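PDB 4AW7: GH86A beta-porphyranase from Bacteroides plebeius, which hydrolyses the beta-1,4 linkages between D-galactose and L-galactose-6-sulfate in porphyran, a sulfated red-seaweed polysaccharide, releasing mostly disaccharides. Local coordinates for residues Gln385-Leu397 and Pro452-Ser464. Numbering follows the deposited sequence.
Sequences QAFKDGGRLYIAL and PNQTIVLVADVSS
Arg392 folds its side chain across the neighbouring strand and meets Asp461 and Val459 at once. Its NH1 forms a salt bridge to Asp461 OD1 at 2.7 Å through one N-H, bent to 142°. The two planes are turned 54° apart, and the nitrogen comes from above the carboxylate plane. Bends at chi2 and chi3 (-95°) carry the guanidinium back over Val459, whose CG1 lies 3.2 Å above one face, toward the rim. The other carboxylate oxygen of Asp461 bonds to Asn420. With an alanine in place of Arg392, Asp461 OD1 would probably lose its charged partner and Val459 CG1 the guanidinium face that covers it.

The same Val459 packs against Tyr394. The two side chains run side by side in the same direction, and ring atom CE1 lies 3.6 Å from Val459 CG1. Ala396 and Val457 extend this face. On the opposite face, Leu393, Ile395 and Leu397 lie with Ala460, Leu458 and Ile456.

At the turn end, Val462 CG1 packs against Gly391 and sits 4.0 Å from Leu393 CB. Lys388 crosses Val462 at about a right angle, and its CE reaches Ser464 OG at 3.4 Å. Its NZ bonds to Gly390 O, and a water links it to the carbonyls of Val462 and Ser464.

Six residue pairs, Arg392-Asp461 to Leu397-Ile456, set strand 392-397 antiparallel to strand 454-462. Hydrogen-bonded pairs (Leu393-Ala460, Ile395-Leu458, Leu397-Ile456) alternate with non-hydrogen-bonded ones. A type II' turn, Asp389-Arg392, makes the first segment a beta hairpin. Strand 454-462 adds a third, sequence-distant strand to this sheet of the porphyranase beta-sandwich domain.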
ATOM      1  N   GLN A 385      12.921  -9.167   2.847  1.00  8.38           N
ATOM      2  CA  GLN A 385      12.999  -9.011   1.406  1.00  8.28           C
ATOM      3  C   GLN A 385      14.420  -9.260   0.960  1.00  7.93           C
ATOM      4  O   GLN A 385      15.359  -9.019   1.723  1.00  8.40           O
ATOM      5  CB  GLN A 385      12.575  -7.600   0.973  1.00  8.14           C
ATOM      6  CG  GLN A 385      11.125  -7.297   1.193  1.00  9.00           C
ATOM      7  CD  GLN A 385      10.201  -8.004   0.221  1.00  9.84           C
ATOM      8  OE1 GLN A 385      10.471  -8.021  -0.973  1.00  9.28           O
ATOM      9  NE2 GLN A 385       9.098  -8.549   0.705  1.00 15.68           N
ATOM     10  N   ALA A 386      14.603  -9.726  -0.262  1.00  7.46           N
ATOM     11  CA  ALA A 386      15.946  -9.821  -0.846  1.00  8.08           C
ATOM     12  C   ALA A 386      15.872  -9.648  -2.342  1.00  8.00           C
ATOM     13  O   ALA A 386      14.953 -10.136  -2.999  1.00  7.88           O
ATOM     14  CB  ALA A 386      16.588 -11.176  -0.513  1.00  9.69           C
ATOM     15  N   PHE A 387      16.878  -8.976  -2.883  1.00  7.82           N
ATOM     16  CA  PHE A 387      16.987  -8.658  -4.317  1.00  7.87           C
ATOM     17  C   PHE A 387      18.422  -8.792  -4.755  1.00  8.29           C
ATOM     18  O   PHE A 387      19.352  -8.458  -4.014  1.00  9.76           O
ATOM     19  CB  PHE A 387      16.514  -7.218  -4.631  1.00  8.31           C
ATOM     20  CG  PHE A 387      15.213  -6.856  -3.993  1.00  7.85           C
ATOM     21  CD1 PHE A 387      14.018  -7.190  -4.602  1.00  7.74           C
ATOM     22  CD2 PHE A 387      15.169  -6.205  -2.764  1.00  7.83           C
ATOM     23  CE1 PHE A 387      12.786  -6.870  -4.012  1.00  8.26           C
ATOM     24  CE2 PHE A 387      13.966  -5.894  -2.167  1.00  8.30           C
ATOM     25  CZ  PHE A 387      12.777  -6.218  -2.786  1.00  8.92           C
ATOM     26  N   LYS A 388      18.597  -9.260  -5.993  1.00  8.41           N
ATOM     27  CA  LYS A 388      19.927  -9.423  -6.583  1.00  9.49           C
ATOM     28  C   LYS A 388      19.974  -8.664  -7.899  1.00  9.78           C
ATOM     29  O   LYS A 388      19.197  -8.933  -8.815  1.00  9.55           O
ATOM     30  CB  LYS A 388      20.226 -10.892  -6.805  1.00  9.58           C
ATOM     31  CG  LYS A 388      21.627 -11.188  -7.333  1.00 12.38           C
ATOM     32  CD  LYS A 388      21.849 -12.729  -7.678  1.00 16.34           C
ATOM     33  CE  LYS A 388      23.296 -13.024  -8.134  1.00 20.31           C
ATOM     34  NZ  LYS A 388      23.668 -12.360  -9.428  1.00 25.00           N
ATOM     35  N   ASP A 389      20.864  -7.688  -7.968  1.00 10.63           N
ATOM     36  CA  ASP A 389      21.072  -6.859  -9.149  1.00 13.27           C
ATOM     37  C   ASP A 389      22.484  -7.083  -9.627  1.00 14.95           C
ATOM     38  O   ASP A 389      23.424  -6.515  -9.083  1.00 14.96           O
ATOM     39  CB  ASP A 389      20.876  -5.406  -8.801  1.00 15.08           C
ATOM     40  CG  ASP A 389      21.008  -4.480  -9.981  1.00 19.90           C
ATOM     41  OD1 ASP A 389      20.749  -4.924 -11.097  1.00 26.20           O
ATOM     42  OD2 ASP A 389      21.351  -3.297  -9.756  1.00 26.07           O
ATOM     43  N   GLY A 390      22.627  -7.938 -10.624  1.00 16.46           N
ATOM     44  CA  GLY A 390      23.945  -8.333 -11.105  1.00 17.55           C
ATOM     45  C   GLY A 390      24.766  -8.858  -9.940  1.00 18.22           C
ATOM     46  O   GLY A 390      24.357  -9.805  -9.266  1.00 20.20           O
ATOM     47  N   GLY A 391      25.880  -8.181  -9.682  1.00 18.43           N
ATOM     48  CA  GLY A 391      26.807  -8.544  -8.624  1.00 17.56           C
ATOM     49  C   GLY A 391      26.553  -7.927  -7.258  1.00 16.51           C
ATOM     50  O   GLY A 391      27.442  -7.942  -6.419  1.00 17.91           O
ATOM     51  N   ARG A 392      25.354  -7.389  -7.026  1.00 14.34           N
ATOM     52  CA  ARG A 392      25.017  -6.832  -5.733  1.00 13.32           C
ATOM     53  C   ARG A 392      23.768  -7.548  -5.180  1.00 11.12           C
ATOM     54  O   ARG A 392      22.821  -7.840  -5.918  1.00 11.73           O
ATOM     55  CB  ARG A 392      24.734  -5.355  -5.873  1.00 15.57           C
ATOM     56  CG  ARG A 392      25.935  -4.529  -6.276  1.00 22.33           C
ATOM     57  CD  ARG A 392      26.966  -4.458  -5.152  1.00 29.62           C
ATOM     58  NE  ARG A 392      26.784  -3.262  -4.363  1.00 34.98           N
ATOM     59  CZ  ARG A 392      27.451  -2.955  -3.255  1.00 39.52           C
ATOM     60  NH1 ARG A 392      28.338  -3.795  -2.729  1.00 41.84           N
ATOM     61  NH2 ARG A 392      27.197  -1.796  -2.642  1.00 40.99           N
ATOM     62  N   LEU A 393      23.804  -7.854  -3.898  1.00 10.48           N
ATOM     63  CA  LEU A 393      22.721  -8.476  -3.149  1.00 10.17           C
ATOM     64  C   LEU A 393      22.266  -7.518  -2.047  1.00  9.63           C
ATOM     65  O   LEU A 393      23.078  -6.948  -1.328  1.00 10.50           O
ATOM     66  CB  LEU A 393      23.227  -9.771  -2.528  1.00 11.54           C
ATOM     67  CG  LEU A 393      22.222 -10.606  -1.734  1.00 12.84           C
ATOM     68  CD1 LEU A 393      21.062 -11.125  -2.601  1.00 13.86           C
ATOM     69  CD2 LEU A 393      22.977 -11.790  -1.033  1.00 14.96           C
ATOM     70  N   TYR A 394      20.941  -7.364  -1.940  1.00  8.30           N
ATOM     71  CA  TYR A 394      20.291  -6.535  -0.926  1.00  8.42           C
ATOM     72  C   TYR A 394      19.390  -7.414  -0.096  1.00  8.73           C
ATOM     73  O   TYR A 394      18.570  -8.139  -0.661  1.00 10.01           O
ATOM     74  CB  TYR A 394      19.463  -5.399  -1.555  1.00  9.41           C
ATOM     75  CG  TYR A 394      20.259  -4.563  -2.513  1.00  9.28           C
ATOM     76  CD1 TYR A 394      21.007  -3.491  -2.045  1.00 10.94           C
ATOM     77  CD2 TYR A 394      20.265  -4.822  -3.876  1.00 10.26           C
ATOM     78  CE1 TYR A 394      21.753  -2.726  -2.893  1.00 13.11           C
ATOM     79  CE2 TYR A 394      21.027  -4.020  -4.753  1.00 11.93           C
ATOM     80  CZ  TYR A 394      21.797  -3.001  -4.229  1.00 13.33           C
ATOM     81  OH  TYR A 394      22.569  -2.237  -5.114  1.00 17.77           O
ATOM     82  N   ILE A 395      19.524  -7.363   1.227  1.00  8.69           N
ATOM     83  CA  ILE A 395      18.674  -8.166   2.152  1.00  9.22           C
ATOM     84  C   ILE A 395      18.115  -7.198   3.173  1.00  8.87           C
ATOM     85  O   ILE A 395      18.872  -6.459   3.787  1.00 10.20           O
ATOM     86  CB  ILE A 395      19.464  -9.270   2.865  1.00  9.63           C
ATOM     87  CG1 ILE A 395      20.038 -10.278   1.850  1.00 11.34           C
ATOM     88  CG2 ILE A 395      18.581  -9.967   3.877  1.00 10.88           C
ATOM     89  CD1 ILE A 395      21.136 -11.194   2.461  1.00 13.46           C
ATOM     90  N   ALA A 396      16.780  -7.151   3.310  1.00  8.30           N
ATOM     91  CA  ALA A 396      16.122  -6.208   4.199  1.00  8.32           C
ATOM     92  C   ALA A 396      15.279  -6.922   5.228  1.00  7.82           C
ATOM     93  O   ALA A 396      14.630  -7.910   4.901  1.00  8.60           O
ATOM     94  CB  ALA A 396      15.254  -5.194   3.411  1.00  8.84           C
ATOM     95  N   LEU A 397      15.283  -6.379   6.445  1.00  8.00           N
ATOM     96  CA  LEU A 397      14.503  -6.915   7.579  1.00  8.27           C
ATOM     97  C   LEU A 397      13.817  -5.782   8.307  1.00  8.09           C
ATOM     98  O   LEU A 397      14.406  -4.730   8.538  1.00  8.59           O
ATOM     99  CB  LEU A 397      15.406  -7.684   8.571  1.00 10.24           C
ATOM    100  CG  LEU A 397      16.222  -8.820   7.979  1.00 11.77           C
ATOM    101  CD1 LEU A 397      17.591  -8.335   7.544  1.00 15.46           C
ATOM    102  CD2 LEU A 397      16.230 -10.033   8.937  1.00 15.15           C
ATOM    103  N   PRO A 452      12.289  -3.032  17.888  1.00 10.21           N
ATOM    104  CA  PRO A 452      11.034  -2.472  17.323  1.00 10.88           C
ATOM    105  C   PRO A 452      11.298  -1.149  16.619  1.00 10.72           C
ATOM    106  O   PRO A 452      12.062  -0.342  17.126  1.00 11.72           O
ATOM    107  CB  PRO A 452      10.130  -2.300  18.533  1.00 12.13           C
ATOM    108  CG  PRO A 452      10.617  -3.347  19.466  1.00 12.29           C
ATOM    109  CD  PRO A 452      12.099  -3.421  19.293  1.00 11.62           C
ATOM    110  N   ASN A 453      10.670  -0.942  15.453  1.00 11.51           N
ATOM    111  CA  ASN A 453      10.838   0.277  14.662  1.00 11.72           C
ATOM    112  C   ASN A 453      12.230   0.499  14.106  1.00 11.67           C
ATOM    113  O   ASN A 453      12.609   1.615  13.746  1.00 11.63           O
ATOM    114  CB  ASN A 453      10.311   1.490  15.426  1.00 12.62           C
ATOM    115  CG  ASN A 453       8.860   1.352  15.805  1.00 14.97           C
ATOM    116  OD1 ASN A 453       8.038   0.876  15.028  1.00 15.33           O
ATOM    117  ND2 ASN A 453       8.547   1.660  17.047  1.00 19.52           N
ATOM    118  N   GLN A 454      12.979  -0.598  13.993  1.00 12.39           N
ATOM    119  CA  GLN A 454      14.233  -0.620  13.293  1.00 11.89           C
ATOM    120  C   GLN A 454      14.055  -1.448  12.023  1.00 11.27           C
ATOM    121  O   GLN A 454      13.438  -2.512  12.038  1.00 11.84           O
ATOM    122  CB  GLN A 454      15.354  -1.218  14.160  1.00 12.39           C
ATOM    123  CG  GLN A 454      16.683  -1.313  13.461  1.00 12.24           C
ATOM    124  CD  GLN A 454      17.764  -1.987  14.320  1.00 12.88           C
ATOM    125  OE1 GLN A 454      17.469  -2.782  15.182  1.00 11.83           O
ATOM    126  NE2 GLN A 454      19.031  -1.738  13.989  1.00 16.63           N
ATOM    127  N   THR A 455      14.592  -0.923  10.929  1.00  9.89           N
ATOM    128  CA  THR A 455      14.686  -1.608   9.655  1.00  9.16           C
ATOM    129  C   THR A 455      16.157  -1.652   9.250  1.00  9.08           C
ATOM    130  O   THR A 455      16.859  -0.631   9.353  1.00  9.48           O
ATOM    131  CB  THR A 455      13.836  -0.904   8.596  1.00  9.63           C
ATOM    132  OG1 THR A 455      12.521  -0.707   9.131  1.00 11.04           O
ATOM    133  CG2 THR A 455      13.802  -1.642   7.288  1.00 10.35           C
ATOM    134  N   ILE A 456      16.588  -2.798   8.767  1.00  8.94           N
ATOM    135  CA  ILE A 456      17.976  -3.029   8.375  1.00  8.96           C
ATOM    136  C   ILE A 456      18.006  -3.409   6.892  1.00  8.62           C
ATOM    137  O   ILE A 456      17.195  -4.221   6.421  1.00  9.46           O
ATOM    138  CB  ILE A 456      18.608  -4.186   9.254  1.00 10.69           C
ATOM    139  CG1 ILE A 456      18.721  -3.721  10.727  1.00 12.76           C
ATOM    140  CG2 ILE A 456      19.956  -4.672   8.731  1.00 11.19           C
ATOM    141  CD1 ILE A 456      18.957  -4.846  11.747  1.00 14.96           C
ATOM    142  N   VAL A 457      18.966  -2.863   6.167  1.00  8.83           N
ATOM    143  CA  VAL A 457      19.278  -3.276   4.811  1.00  8.65           C
ATOM    144  C   VAL A 457      20.757  -3.623   4.768  1.00  8.95           C
ATOM    145  O   VAL A 457      21.623  -2.777   5.065  1.00 10.31           O
ATOM    146  CB  VAL A 457      18.925  -2.177   3.775  1.00  8.45           C
ATOM    147  CG1 VAL A 457      19.423  -2.535   2.392  1.00 11.56           C
ATOM    148  CG2 VAL A 457      17.436  -1.911   3.756  1.00  9.95           C
ATOM    149  N   LEU A 458      21.030  -4.880   4.460  1.00  9.20           N
ATOM    150  CA  LEU A 458      22.380  -5.362   4.209  1.00  9.71           C
ATOM    151  C   LEU A 458      22.645  -5.310   2.710  1.00 10.26           C
ATOM    152  O   LEU A 458      21.807  -5.729   1.902  1.00 10.75           O
ATOM    153  CB  LEU A 458      22.483  -6.799   4.679  1.00 10.69           C
ATOM    154  CG  LEU A 458      22.325  -7.037   6.181  1.00 12.76           C
ATOM    155  CD1 LEU A 458      21.987  -8.482   6.485  1.00 16.98           C
ATOM    156  CD2 LEU A 458      23.595  -6.667   6.898  1.00 18.34           C
ATOM    157  N   VAL A 459      23.813  -4.775   2.348  1.00 11.50           N
ATOM    158  CA  VAL A 459      24.235  -4.626   0.957  1.00 12.44           C
ATOM    159  C   VAL A 459      25.544  -5.378   0.833  1.00 13.44           C
ATOM    160  O   VAL A 459      26.450  -5.211   1.664  1.00 15.68           O
ATOM    161  CB  VAL A 459      24.410  -3.160   0.553  1.00 13.49           C
ATOM    162  CG1 VAL A 459      24.805  -3.046  -0.951  1.00 16.27           C
ATOM    163  CG2 VAL A 459      23.183  -2.370   0.902  1.00 14.96           C
ATOM    164  N   ALA A 460      25.648  -6.228  -0.171  1.00 12.94           N
ATOM    165  CA  ALA A 460      26.869  -7.024  -0.327  1.00 14.61           C
ATOM    166  C   ALA A 460      27.162  -7.280  -1.783  1.00 14.69           C
ATOM    167  O   ALA A 460      26.276  -7.159  -2.639  1.00 14.80           O
ATOM    168  CB  ALA A 460      26.696  -8.349   0.399  1.00 14.94           C
ATOM    169  N   ASP A 461      28.410  -7.649  -2.078  1.00 14.94           N
ATOM    170  CA  ASP A 461      28.769  -8.136  -3.399  1.00 14.93           C
ATOM    171  C   ASP A 461      28.525  -9.597  -3.444  1.00 15.73           C
ATOM    172  O   ASP A 461      28.719 -10.296  -2.464  1.00 17.66           O
ATOM    173  CB  ASP A 461      30.255  -7.890  -3.737  1.00 15.46           C
ATOM    174  CG  ASP A 461      30.629  -6.435  -3.828  1.00 18.01           C
ATOM    175  OD1 ASP A 461      29.768  -5.595  -4.048  1.00 23.78           O
ATOM    176  OD2 ASP A 461      31.854  -6.133  -3.718  1.00 23.51           O
ATOM    177  N   VAL A 462      28.062 -10.067  -4.598  1.00 17.16           N
ATOM    178  CA  VAL A 462      27.769 -11.470  -4.779  1.00 18.61           C
ATOM    179  C   VAL A 462      28.317 -11.861  -6.142  1.00 21.70           C
ATOM    180  O   VAL A 462      28.124 -11.160  -7.128  1.00 22.08           O
ATOM    181  CB  VAL A 462      26.218 -11.759  -4.643  1.00 18.10           C
ATOM    182  CG1 VAL A 462      25.377 -10.947  -5.634  1.00 19.73           C
ATOM    183  CG2 VAL A 462      25.967 -13.247  -4.785  1.00 20.57           C
ATOM    184  N   SER A 463      29.012 -12.980  -6.182  1.00 25.33           N
ATOM    185  CA  SER A 463      29.730 -13.369  -7.400  1.00 28.43           C
ATOM    186  C   SER A 463      29.089 -14.518  -8.162  1.00 30.81           C
ATOM    187  O   SER A 463      29.584 -14.859  -9.263  1.00 32.63           O
ATOM    188  CB  SER A 463      31.173 -13.744  -7.054  1.00 28.29           C
ATOM    189  OG  SER A 463      31.212 -14.790  -6.099  1.00 29.55           O
ATOM    190  N   SER A 464      28.007 -15.094  -7.628  1.00 32.36           N
ATOM    191  CA  SER A 464      27.457 -16.391  -8.112  1.00 33.76           C
ATOM    192  C   SER A 464      27.226 -16.435  -9.621  1.00 34.33           C
ATOM    193  O   SER A 464      26.654 -15.514 -10.202  1.00 35.30           O
ATOM    194  CB  SER A 464      26.160 -16.757  -7.381  1.00 33.74           C
ATOM    195  OG  SER A 464      25.213 -15.709  -7.509  1.00 33.70           O
TER
HETATM  196  O   HOH W   1      26.432 -12.774  -9.226  1.00 35.82           O
HETATM  197  O   HOH W   2      28.530  -3.320   0.616  1.00 23.18           O